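Local coordinates for glycoside Hydrolase (Bacteroides uniformis, PDB 5T99), which probably hydrolyses terminal beta-galactosidic bonds in agarose-derived oligosaccharides, as a family 2 glycoside hydrolase of a gut bacterium, at residues L368-K379 with V409-E420. Numbering follows the deposited sequence.
Sequences LDEAFDEWTKAK and VIMWSIGNEILE. With GIF (D-galacto-isofagomine), chain C; EDO (1,2-ethanediol), chain P.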
loop_
_atom_site.group_PDB
_atom_site.type_symbol
_atom_site.label_atom_id
_atom_site.label_comp_id
_atom_site.label_asym_id
_atom_site.label_seq_id
_atom_site.Cartn_x
_atom_site.Cartn_y
_atom_site.Cartn_z
ATOM N N LEU A 368 -2.327 -9.686 -3.070
ATOM C CA LEU A 368 -1.447 -10.270 -4.072
ATOM C C LEU A 368 -0.093 -9.585 -3.933
ATOM O O LEU A 368 0.048 -8.403 -4.251
ATOM C CB LEU A 368 -2.005 -10.059 -5.475
ATOM C CG LEU A 368 -3.167 -10.959 -5.902
ATOM C CD1 LEU A 368 -4.314 -10.899 -4.910
ATOM C CD2 LEU A 368 -3.650 -10.601 -7.305
ATOM N N ASP A 369 0.895 -10.337 -3.464
ATOM C CA ASP A 369 2.197 -9.808 -3.065
ATOM C C ASP A 369 3.134 -9.998 -4.261
ATOM O O ASP A 369 3.498 -11.142 -4.595
ATOM C CB ASP A 369 2.655 -10.605 -1.842
ATOM C CG ASP A 369 3.714 -9.919 -1.011
ATOM O OD1 ASP A 369 4.279 -8.886 -1.422
ATOM O OD2 ASP A 369 3.997 -10.473 0.088
ATOM N N GLU A 370 3.491 -8.894 -4.929
ATOM C CA GLU A 370 4.141 -8.934 -6.253
ATOM C C GLU A 370 5.636 -8.623 -6.184
ATOM O O GLU A 370 6.044 -7.661 -5.557
ATOM C CB GLU A 370 3.445 -7.976 -7.221
ATOM C CG GLU A 370 3.903 -8.106 -8.673
ATOM C CD GLU A 370 2.909 -7.532 -9.662
ATOM O OE1 GLU A 370 2.879 -6.290 -9.842
ATOM O OE2 GLU A 370 2.150 -8.331 -10.260
ATOM N N ALA A 371 6.447 -9.434 -6.851
ATOM C CA ALA A 371 7.895 -9.372 -6.690
ATOM C C ALA A 371 8.592 -8.385 -7.633
ATOM O O ALA A 371 9.448 -7.625 -7.178
ATOM C CB ALA A 371 8.499 -10.764 -6.872
ATOM N N PHE A 372 8.237 -8.417 -8.925
ATOM C CA PHE A 372 9.037 -7.778 -9.980
ATOM C C PHE A 372 8.188 -7.164 -11.078
ATOM O O PHE A 372 7.076 -7.624 -11.356
ATOM C CB PHE A 372 9.972 -8.790 -10.663
ATOM C CG PHE A 372 10.833 -9.581 -9.718
ATOM C CD1 PHE A 372 11.733 -8.944 -8.885
ATOM C CD2 PHE A 372 10.751 -10.969 -9.678
ATOM C CE1 PHE A 372 12.529 -9.673 -8.010
ATOM C CE2 PHE A 372 11.542 -11.705 -8.811
ATOM C CZ PHE A 372 12.439 -11.058 -7.972
ATOM N N ASP A 373 8.745 -6.142 -11.721
ATOM C CA ASP A 373 8.131 -5.484 -12.887
ATOM C C ASP A 373 8.792 -5.883 -14.215
ATOM O O ASP A 373 8.210 -5.671 -15.283
ATOM C CB ASP A 373 8.170 -3.962 -12.707
ATOM C CG ASP A 373 7.505 -3.219 -13.842
ATOM O OD1 ASP A 373 6.317 -3.499 -14.130
ATOM O OD2 ASP A 373 8.176 -2.355 -14.452
ATOM N N GLU A 374 9.996 -6.444 -14.161
ATOM C CA GLU A 374 10.639 -7.027 -15.357
ATOM C C GLU A 374 11.564 -8.171 -14.946
ATOM O O GLU A 374 11.994 -8.229 -13.799
ATOM C CB GLU A 374 11.416 -5.953 -16.137
ATOM C CG GLU A 374 12.565 -5.322 -15.366
ATOM C CD GLU A 374 13.287 -4.231 -16.144
ATOM O OE1 GLU A 374 12.626 -3.315 -16.648
ATOM O OE2 GLU A 374 14.524 -4.273 -16.231
ATOM N N TRP A 375 11.863 -9.075 -15.881
ATOM C CA TRP A 375 12.685 -10.239 -15.569
ATOM C C TRP A 375 14.046 -10.124 -16.238
ATOM O O TRP A 375 14.860 -9.353 -15.758
ATOM C CB TRP A 375 11.966 -11.542 -15.918
ATOM C CG TRP A 375 10.720 -11.799 -15.146
ATOM C CD1 TRP A 375 10.334 -11.223 -13.968
ATOM C CD2 TRP A 375 9.696 -12.737 -15.491
ATOM N NE1 TRP A 375 9.125 -11.733 -13.566
ATOM C CE2 TRP A 375 8.709 -12.667 -14.480
ATOM C CE3 TRP A 375 9.515 -13.634 -16.559
ATOM C CZ2 TRP A 375 7.558 -13.448 -14.507
ATOM C CZ3 TRP A 375 8.377 -14.414 -16.581
ATOM C CH2 TRP A 375 7.408 -14.316 -15.558
ATOM N N THR A 376 14.303 -10.873 -17.318
ATOM C CA THR A 376 15.589 -10.790 -18.027
ATOM C C THR A 376 15.577 -9.713 -19.101
ATOM O O THR A 376 16.634 -9.215 -19.451
ATOM C CB THR A 376 16.015 -12.131 -18.680
ATOM O OG1 THR A 376 15.190 -12.422 -19.821
ATOM C CG2 THR A 376 15.947 -13.281 -17.666
ATOM N N LYS A 377 14.396 -9.379 -19.628
ATOM C CA LYS A 377 14.241 -8.379 -20.702
ATOM C C LYS A 377 13.860 -7.014 -20.115
ATOM O O LYS A 377 12.892 -6.908 -19.355
ATOM C CB LYS A 377 13.147 -8.803 -21.689
ATOM C CG LYS A 377 13.417 -10.076 -22.480
ATOM C CD LYS A 377 14.387 -9.850 -23.637
ATOM C CE LYS A 377 13.985 -10.602 -24.913
ATOM N NZ LYS A 377 14.289 -12.052 -24.819
ATOM N N ALA A 378 14.605 -5.980 -20.511
ATOM C CA ALA A 378 14.462 -4.613 -19.975
ATOM C C ALA A 378 13.222 -3.876 -20.470
ATOM O O ALA A 378 12.953 -3.846 -21.665
ATOM C CB ALA A 378 15.693 -3.793 -20.343
ATOM N N LYS A 379 12.473 -3.297 -19.533
ATOM C CA LYS A 379 11.491 -2.251 -19.824
ATOM C C LYS A 379 12.145 -0.891 -19.715
ATOM O O LYS A 379 11.865 -0.021 -20.533
ATOM C CB LYS A 379 10.322 -2.277 -18.847
ATOM C CG LYS A 379 9.389 -3.464 -18.974
ATOM C CD LYS A 379 8.314 -3.363 -17.910
ATOM C CE LYS A 379 7.283 -4.455 -18.067
ATOM N NZ LYS A 379 6.409 -4.560 -16.877
ATOM N N VAL A 409 -1.973 -12.147 2.850
ATOM C CA VAL A 409 -1.380 -12.531 1.550
ATOM C C VAL A 409 -2.005 -13.832 1.059
ATOM O O VAL A 409 -1.994 -14.831 1.775
ATOM C CB VAL A 409 0.157 -12.688 1.629
ATOM C CG1 VAL A 409 0.719 -13.132 0.292
ATOM C CG2 VAL A 409 0.787 -11.374 2.053
ATOM N N ILE A 410 -2.565 -13.801 -0.146
ATOM C CA ILE A 410 -3.195 -14.986 -0.732
ATOM C C ILE A 410 -2.561 -15.470 -2.022
ATOM O O ILE A 410 -2.838 -16.598 -2.422
ATOM C CB ILE A 410 -4.721 -14.804 -0.948
ATOM C CG1 ILE A 410 -5.040 -13.581 -1.833
ATOM C CG2 ILE A 410 -5.408 -14.683 0.406
ATOM C CD1 ILE A 410 -6.462 -13.547 -2.352
ATOM N N MET A 411 -1.751 -14.648 -2.683
ATOM C CA MET A 411 -1.027 -15.076 -3.872
ATOM C C MET A 411 0.382 -14.473 -3.912
ATOM O O MET A 411 0.623 -13.410 -3.353
ATOM C CB MET A 411 -1.768 -14.657 -5.136
ATOM C CG MET A 411 -3.237 -15.030 -5.213
ATOM S SD MET A 411 -3.817 -14.783 -6.906
ATOM C CE MET A 411 -5.596 -14.739 -6.706
ATOM N N TRP A 412 1.300 -15.171 -4.570
ATOM C CA TRP A 412 2.612 -14.643 -4.921
ATOM C C TRP A 412 2.598 -14.295 -6.409
ATOM O O TRP A 412 2.543 -15.189 -7.252
ATOM C CB TRP A 412 3.710 -15.673 -4.641
ATOM C CG TRP A 412 3.708 -16.207 -3.251
ATOM C CD1 TRP A 412 3.358 -17.463 -2.865
ATOM C CD2 TRP A 412 4.059 -15.504 -2.058
ATOM N NE1 TRP A 412 3.482 -17.590 -1.511
ATOM C CE2 TRP A 412 3.909 -16.402 -0.988
ATOM C CE3 TRP A 412 4.495 -14.199 -1.792
ATOM C CZ2 TRP A 412 4.177 -16.043 0.340
ATOM C CZ3 TRP A 412 4.766 -13.837 -0.477
ATOM C CH2 TRP A 412 4.604 -14.755 0.575
ATOM N N SER A 413 2.615 -13.003 -6.739
ATOM C CA SER A 413 2.652 -12.575 -8.145
ATOM C C SER A 413 4.117 -12.445 -8.564
ATOM O O SER A 413 4.851 -11.622 -8.011
ATOM C CB SER A 413 1.901 -11.260 -8.343
ATOM O OG SER A 413 1.807 -10.909 -9.715
ATOM N N ILE A 414 4.532 -13.269 -9.529
ATOM C CA ILE A 414 5.943 -13.347 -9.947
ATOM C C ILE A 414 6.398 -12.236 -10.893
ATOM O O ILE A 414 7.605 -12.047 -11.104
ATOM C CB ILE A 414 6.310 -14.719 -10.585
ATOM C CG1 ILE A 414 5.363 -15.087 -11.732
ATOM C CG2 ILE A 414 6.329 -15.806 -9.518
ATOM C CD1 ILE A 414 5.863 -16.211 -12.609
ATOM N N GLY A 415 5.458 -11.515 -11.473
ATOM C CA GLY A 415 5.804 -10.428 -12.358
ATOM C C GLY A 415 4.592 -9.705 -12.903
ATOM O O GLY A 415 3.454 -10.194 -12.827
ATOM N N ASN A 416 4.856 -8.538 -13.472
ATOM C CA ASN A 416 3.831 -7.723 -14.102
ATOM C C ASN A 416 4.233 -7.327 -15.508
ATOM O O ASN A 416 5.279 -6.697 -15.699
ATOM C CB ASN A 416 3.599 -6.465 -13.280
ATOM C CG ASN A 416 2.783 -5.444 -14.025
ATOM O OD1 ASN A 416 1.576 -5.615 -14.203
ATOM N ND2 ASN A 416 3.440 -4.384 -14.496
ATOM N N GLU A 417 3.393 -7.682 -16.478
ATOM C CA GLU A 417 3.549 -7.258 -17.888
ATOM C C GLU A 417 4.939 -7.512 -18.469
ATOM O O GLU A 417 5.444 -6.717 -19.258
ATOM C CB GLU A 417 3.178 -5.771 -18.043
ATOM C CG GLU A 417 1.774 -5.441 -17.573
ATOM C CD GLU A 417 1.310 -4.056 -17.977
ATOM O OE1 GLU A 417 2.143 -3.128 -18.081
ATOM O OE2 GLU A 417 0.097 -3.894 -18.173
ATOM N N ILE A 418 5.561 -8.610 -18.068
ATOM C CA ILE A 418 6.948 -8.878 -18.450
ATOM C C ILE A 418 7.110 -9.146 -19.950
ATOM O O ILE A 418 6.235 -9.738 -20.576
ATOM C CB ILE A 418 7.594 -10.000 -17.596
ATOM C CG1 ILE A 418 7.025 -11.412 -17.899
ATOM C CG2 ILE A 418 7.565 -9.617 -16.122
ATOM C CD1 ILE A 418 5.587 -11.724 -17.531
ATOM N N LEU A 419 8.225 -8.691 -20.521
ATOM C CA LEU A 419 8.448 -8.791 -21.980
ATOM C C LEU A 419 8.584 -10.241 -22.493
ATOM O O LEU A 419 8.307 -10.519 -23.670
ATOM C CB LEU A 419 9.656 -7.943 -22.404
ATOM C CG LEU A 419 9.354 -6.462 -22.692
ATOM C CD1 LEU A 419 8.414 -5.829 -21.670
ATOM C CD2 LEU A 419 10.652 -5.671 -22.793
ATOM N N GLU A 420 8.955 -11.153 -21.591
ATOM C CA GLU A 420 9.045 -12.585 -21.885
ATOM C C GLU A 420 7.712 -13.201 -22.351
ATOM O O GLU A 420 7.718 -14.273 -22.950
ATOM C CB GLU A 420 9.610 -13.366 -20.675
ATOM C CG GLU A 420 11.105 -13.152 -20.397
ATOM C CD GLU A 420 11.460 -11.847 -19.665
ATOM O OE1 GLU A 420 10.573 -10.986 -19.412
ATOM O OE2 GLU A 420 12.656 -11.666 -19.337
HETATM C C GIF C . 1.300 -1.272 -15.660
HETATM N N GIF C . 0.172 -1.297 -16.579
HETATM O O GIF C . -1.958 2.418 -17.601
HETATM C C1 GIF C . 1.166 -0.104 -14.703
HETATM O O1 GIF C . 2.001 1.539 -16.245
HETATM C C2 GIF C . 0.872 1.198 -15.444
HETATM O O2 GIF C . 2.376 0.035 -13.962
HETATM C C3 GIF C . -0.368 1.077 -16.325
HETATM C C4 GIF C . -0.224 -0.094 -17.291
HETATM C C5 GIF C . -0.616 2.374 -17.098
HETATM C C1 EDO P . -1.730 -2.924 -21.292
HETATM O O1 EDO P . -2.201 -3.786 -22.352
HETATM C C2 EDO P . -0.512 -2.125 -21.730
HETATM O O2 EDO P . 0.182 -1.674 -20.563
HETATM O O HOH W 1 10.783 -8.485 -18.499
HETATM O O HOH W 2 4.710 -2.574 -17.785
#
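Ile418 lies across one face of the Trp375 indole. Its CG1 sits 3.5 Å from the centroid of the six-membered ring, nearly on the ring normal, in a CH-pi contact. CG1 of Ile418 stands between its backbone N and carbonyl carbon (chi1 71°), which leaves CG2 over the five-membered side of the indole. Ile414 CD1 meets CZ2 of Trp375. At the ring edge, Trp375 NE1 donates to Ile414 O at 2.9 Å, with the oxygen slightly tilted from the ring plane. Were Trp375 replaced by an alanine, Ile414 O would probably lose this donor and a gap would be likely to open beneath Ile418. Parallel strand bonds follow: Asp369 N to Met411 O, Ser413 N to Asp369 O, and Ala371 N to Ser413 O. Ser413 OG donates to the anti lone pair of Glu370 OE2 at 2.7 Å; the same oxygen forms a salt bridge with Arg346. Glu420 OE2 accepts from Thr376 N, Thr376 OG1 and Lys377 N, which ties down the loop after the strand. Towards the ligand, Asn416 ND2 reaches Asp373 OD1 at 3.0 Å, amide and carboxylate nearly coplanar. Lys379 NZ meets that OD1 from above the carboxylate plane and also bonds Asn416 O at 2.7 Å. Asp373 OD2 pairs with Arg161, and Asn416 OD1 accepts from Arg346. Glu417 OE2 accepts a weak bond from the galacto-isofagomine N, 3.0 Å away. The Asn416-Glu417 pair at the end of a barrel strand is consistent with the acid/base site of family 2 enzymes. Strands 366-370 and 409-416 are neighbours in the TIM barrel, joined through helix 388-403 as a beta-alpha-beta unit. Helix 427-441 packs against Trp375 and Ile414, and strand 447-451 extends the sheet beyond 409-416.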